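Local structure of lytic polysaccharide monooxygenase (Neurospora crassa, 4QI8) at residues A187-P190 / G191-I194; S37-I40 / R41-S45. The protein is a secreted copper-dependent enzyme that probably cleaves the glycosidic bonds of cellulose by oxidation, using an external reductant and an oxygen cosubstrate. One frame throughout, in Å; residues are numbered along the deposited sequence. Where two conformers were deposited one is given.

Interaction 1: A187-P190 / G191-I194; sequences ASDP and GILI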
loop_
_atom_site.group_PDB
_atom_site.type_symbol
_atom_site.label_atom_id
_atom_site.label_comp_id
_atom_site.label_asym_id
_atom_site.label_seq_id
_atom_site.Cartn_x
_atom_site.Cartn_y
_atom_site.Cartn_z
ATOM N N ALA A 187 3.372 11.589 -12.260
ATOM C CA ALA A 187 4.048 10.715 -13.211
ATOM C C ALA A 187 5.529 11.055 -13.364
ATOM O O ALA A 187 6.304 10.221 -13.806
ATOM C CB ALA A 187 3.343 10.774 -14.553
ATOM N N SER A 188 5.916 12.275 -13.002
ATOM C CA SER A 188 7.300 12.726 -13.097
ATOM C C SER A 188 8.105 12.502 -11.820
ATOM O O SER A 188 9.280 12.847 -11.765
ATOM C CB SER A 188 7.328 14.217 -13.427
ATOM O OG SER A 188 6.596 14.925 -12.443
ATOM N N ASP A 189 7.487 11.969 -10.774
ATOM C CA ASP A 189 8.216 11.800 -9.524
ATOM C C ASP A 189 9.439 10.904 -9.756
ATOM O O ASP A 189 9.384 9.950 -10.523
ATOM C CB ASP A 189 7.348 11.167 -8.435
ATOM C CG ASP A 189 6.276 12.103 -7.887
ATOM O OD1 ASP A 189 6.364 13.334 -8.083
ATOM O OD2 ASP A 189 5.339 11.588 -7.241
ATOM N N PRO A 190 10.559 11.208 -9.093
ATOM C CA PRO A 190 11.824 10.538 -9.417
ATOM C C PRO A 190 11.902 9.067 -9.033
ATOM O O PRO A 190 12.820 8.388 -9.488
ATOM C CB PRO A 190 12.869 11.364 -8.647
ATOM C CG PRO A 190 12.112 12.015 -7.572
ATOM C CD PRO A 190 10.773 12.333 -8.166
ATOM N N GLY A 191 10.974 8.581 -8.215
ATOM C CA GLY A 191 10.879 7.163 -7.922
ATOM C C GLY A 191 9.814 6.438 -8.735
ATOM O O GLY A 191 9.584 5.246 -8.521
ATOM N N ILE A 192 9.176 7.161 -9.658
ATOM C CA ILE A 192 8.139 6.627 -10.547
ATOM C C ILE A 192 8.622 6.669 -12.006
ATOM O O ILE A 192 8.499 5.676 -12.730
ATOM C CB ILE A 192 6.810 7.391 -10.349
ATOM C CG1 ILE A 192 6.268 7.109 -8.950
ATOM C CG2 ILE A 192 5.787 6.998 -11.407
ATOM C CD1 ILE A 192 5.043 7.912 -8.565
ATOM N N LEU A 193 9.149 7.826 -12.417
ATOM C CA LEU A 193 9.802 7.996 -13.712
ATOM C C LEU A 193 11.285 7.773 -13.475
ATOM O O LEU A 193 11.987 8.666 -13.000
ATOM C CB LEU A 193 9.560 9.404 -14.257
ATOM C CG LEU A 193 10.063 9.644 -15.679
ATOM C CD1 LEU A 193 9.166 8.903 -16.651
ATOM C CD2 LEU A 193 10.130 11.129 -16.022
ATOM N N ILE A 194 11.762 6.580 -13.802
ATOM C CA ILE A 194 13.093 6.176 -13.419
ATOM C C ILE A 194 13.562 5.023 -14.282
ATOM O O ILE A 194 12.799 4.097 -14.565
ATOM C CB ILE A 194 13.127 5.773 -11.898
ATOM C CG1 ILE A 194 14.533 5.343 -11.472
ATOM C CG2 ILE A 194 12.102 4.697 -11.581
ATOM C CD1 ILE A 194 14.665 5.121 -9.973
HETATM O O HOH W 1 14.600 9.215 -11.435
#

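Interaction 2: S37-I40 / R41-S45; sequences SQQI and RCFQS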
loop_
_atom_site.group_PDB
_atom_site.type_symbol
_atom_site.label_atom_id
_atom_site.label_comp_id
_atom_site.label_asym_id
_atom_site.label_seq_id
_atom_site.Cartn_x
_atom_site.Cartn_y
_atom_site.Cartn_z
ATOM N N SER A 37 -5.831 8.341 -11.513
ATOM C CA SER A 37 -7.057 7.564 -11.447
ATOM C C SER A 37 -7.506 7.326 -10.013
ATOM O O SER A 37 -6.682 7.182 -9.108
ATOM C CB SER A 37 -6.805 6.203 -12.099
ATOM O OG SER A 37 -7.910 5.340 -11.944
ATOM N N GLN A 38 -8.815 7.223 -9.810
ATOM C CA GLN A 38 -9.324 6.751 -8.528
ATOM C C GLN A 38 -8.749 5.380 -8.172
ATOM O O GLN A 38 -8.648 5.031 -6.997
ATOM C CB GLN A 38 -10.856 6.687 -8.530
ATOM C CG GLN A 38 -11.511 8.044 -8.692
ATOM C CD GLN A 38 -11.212 8.941 -7.519
ATOM O OE1 GLN A 38 -11.550 8.616 -6.380
ATOM N NE2 GLN A 38 -10.556 10.068 -7.779
ATOM N N GLN A 39 -8.409 4.583 -9.180
ATOM C CA GLN A 39 -7.822 3.273 -8.924
ATOM C C GLN A 39 -6.475 3.318 -8.198
ATOM O O GLN A 39 -6.079 2.320 -7.613
ATOM C CB GLN A 39 -7.696 2.468 -10.222
ATOM C CG GLN A 39 -9.027 2.023 -10.792
ATOM C CD GLN A 39 -8.860 1.240 -12.080
ATOM O OE1 GLN A 39 -8.015 1.569 -12.913
ATOM N NE2 GLN A 39 -9.634 0.185 -12.230
ATOM N N ILE A 40 -5.792 4.461 -8.194
ATOM C CA ILE A 40 -4.501 4.547 -7.494
ATOM C C ILE A 40 -4.698 4.397 -5.989
ATOM O O ILE A 40 -3.759 4.112 -5.245
ATOM C CB ILE A 40 -3.719 5.834 -7.867
ATOM C CG1 ILE A 40 -2.204 5.690 -7.632
ATOM C CG2 ILE A 40 -4.271 7.025 -7.106
ATOM C CD1 ILE A 40 -1.525 4.710 -8.586
ATOM N N ARG A 41 -5.930 4.633 -5.518
ATOM C CA ARG A 41 -6.151 4.593 -4.080
ATOM C C ARG A 41 -6.293 3.150 -3.575
ATOM O O ARG A 41 -5.415 2.642 -2.906
ATOM C CB ARG A 41 -7.380 5.467 -3.713
ATOM C CG ARG A 41 -7.672 5.500 -2.229
ATOM C CD ARG A 41 -8.851 6.410 -1.853
ATOM N NE ARG A 41 -10.026 6.157 -2.682
ATOM C CZ ARG A 41 -10.497 6.908 -3.686
ATOM N NH1 ARG A 41 -9.942 8.066 -4.078
ATOM N NH2 ARG A 41 -11.600 6.498 -4.321
ATOM N N CYS A 42 -7.382 2.491 -3.959
ATOM C CA CYS A 42 -7.678 1.115 -3.543
ATOM C C CYS A 42 -8.022 0.206 -4.731
ATOM O O CYS A 42 -8.619 -0.852 -4.539
ATOM C CB CYS A 42 -8.798 1.058 -2.479
ATOM S SG CYS A 42 -8.316 1.854 -0.939
ATOM N N PHE A 43 -7.627 0.616 -5.927
ATOM C CA PHE A 43 -7.873 -0.155 -7.150
ATOM C C PHE A 43 -9.367 -0.437 -7.357
ATOM O O PHE A 43 -9.744 -1.524 -7.803
ATOM C CB PHE A 43 -7.041 -1.466 -7.180
ATOM C CG PHE A 43 -6.532 -1.876 -8.565
ATOM C CD1 PHE A 43 -7.180 -1.488 -9.736
ATOM C CD2 PHE A 43 -5.390 -2.665 -8.675
ATOM C CE1 PHE A 43 -6.692 -1.863 -10.976
ATOM C CE2 PHE A 43 -4.908 -3.039 -9.914
ATOM C CZ PHE A 43 -5.547 -2.628 -11.061
ATOM N N GLN A 44 -10.210 0.554 -7.072
ATOM C CA GLN A 44 -11.642 0.416 -7.320
ATOM C C GLN A 44 -12.191 1.656 -7.997
ATOM O O GLN A 44 -12.312 2.712 -7.382
ATOM C CB GLN A 44 -12.420 0.184 -6.030
ATOM C CG GLN A 44 -12.119 -1.123 -5.327
ATOM C CD GLN A 44 -13.093 -1.376 -4.188
ATOM O OE1 GLN A 44 -13.501 -0.439 -3.489
ATOM N NE2 GLN A 44 -13.485 -2.637 -4.000
ATOM N N SER A 45 -12.579 1.532 -9.259
ATOM C CA SER A 45 -13.284 2.634 -9.900
ATOM C C SER A 45 -14.677 2.825 -9.298
ATOM O O SER A 45 -15.183 3.943 -9.245
ATOM C CB SER A 45 -13.417 2.414 -11.397
ATOM O OG SER A 45 -12.155 2.294 -12.009
HETATM O O HOH W 2 -9.786 3.068 -5.397
#

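Interaction 1: A187-P190 / G191-I194
Asp189 and Ile192 close a type I beta turn in the loop after strand 178-179 of this AA9 enzyme, with Pro190 and Gly191 at its two corners, and Leu193 extends it to a five-residue alpha turn. Leu193 N gives to Asp189 O at 2.9 Å, nearly in line with the carbonyl. Ile192 N gives to the same Asp189 O at 2.9 Å, but from 54° out of the carbonyl plane, so the oxygen is gripped from two directions. Proline suits the first corner because its ring holds phi at -70° and it has no N-H to satisfy; Gly191, buried at the second, hands its carbonyl to the hydroxyl of Tyr204.

The side-chain contacts are apolar or nearly so. Asp189 and Ile192 lie side by side and point the same way. With CG1 anti to its carbonyl carbon (chi1 -66°) and the chain extended beyond it, Ile192 brings CD1 to 4.0 Å from Asp189 CB. The carboxylate finds its polar partner elsewhere, OD2 accepting from Lys186 N. The branched Ile192 is buried, touching Tyr185 and Pro207, its side chain about 8 Å from that of Asp33, which probably binds O2. Leu193 rests CB against Ala187 O at 3.4 Å.

On the outgoing side, Ile194 pairs its backbone with Ala148 and sets its CB 3.6 Å from Pro190 O. A water also joins the two segments there, donating one hydrogen to Pro190 O at 2.8 Å and the other to Leu193 O at 3.1 Å.

Interaction 2: S37-I40 / R41-S45
Arg41 runs alongside Gln38, which stands just before the weakly bonded helical turn 39-42, both side chains pointing the same way. Its backbone N donates to Gln38 O at 3.1 Å, and CB lies 3.5 Å from Gln38 O. CG stands anti to the backbone N (chi1 -179°), and the chain then bends at chi3 (49°), swinging the guanidinium round until Gln38 O sits over the centre of one face. At the tip, NH1 (2.9 Å) and NH2 (3.0 Å) straddle Gln38 OE1 in the guanidinium plane, both from one face of the amide. Glutamine suits this place because its chain, bent at chi2, can offer a neutral acceptor to both nitrogens. NH1 also donates to Phe181 O; a leucine here has no such nitrogens and would probably leave Gln38 OE1 without its paired donors, Phe181 O without this one, and the amide able to turn.

Ser37 OG makes the capping bond to Gln39 N at 2.9 Å. A water bridges the turn, donating to Gln38 O and accepting from Cys42 N and Gln44 N, while the Gln39 amide meets the edge of the Phe43 ring, its NE2 bonding to Asp24. The turn lies against the beta-sandwich: Ile40 on Phe156 and Ile158, Arg41 on Trp99 of strand 99-104, and Cys42 in a disulfide to Cys160 of strand 155-166.

From the N terminus, interaction 2 comes first: residues 37-45 close one short helical turn between strands 3-8 and 54-57. All the remaining strands pass before the chain leaves the last of them, 178-179, and closes a second tight turn, interaction 1, at 187-194. The two are in series, neither nesting nor crossing, with centres 19 Å apart and nearest atoms about 7 Å apart. Interaction 2 ties its loop to the six-stranded sheet, whereas interaction 1 joins loops to one another. They are related through the segment after strand 178-179: Phe181 and Pro182, which meet interaction 2, lie just upstream of interaction 1.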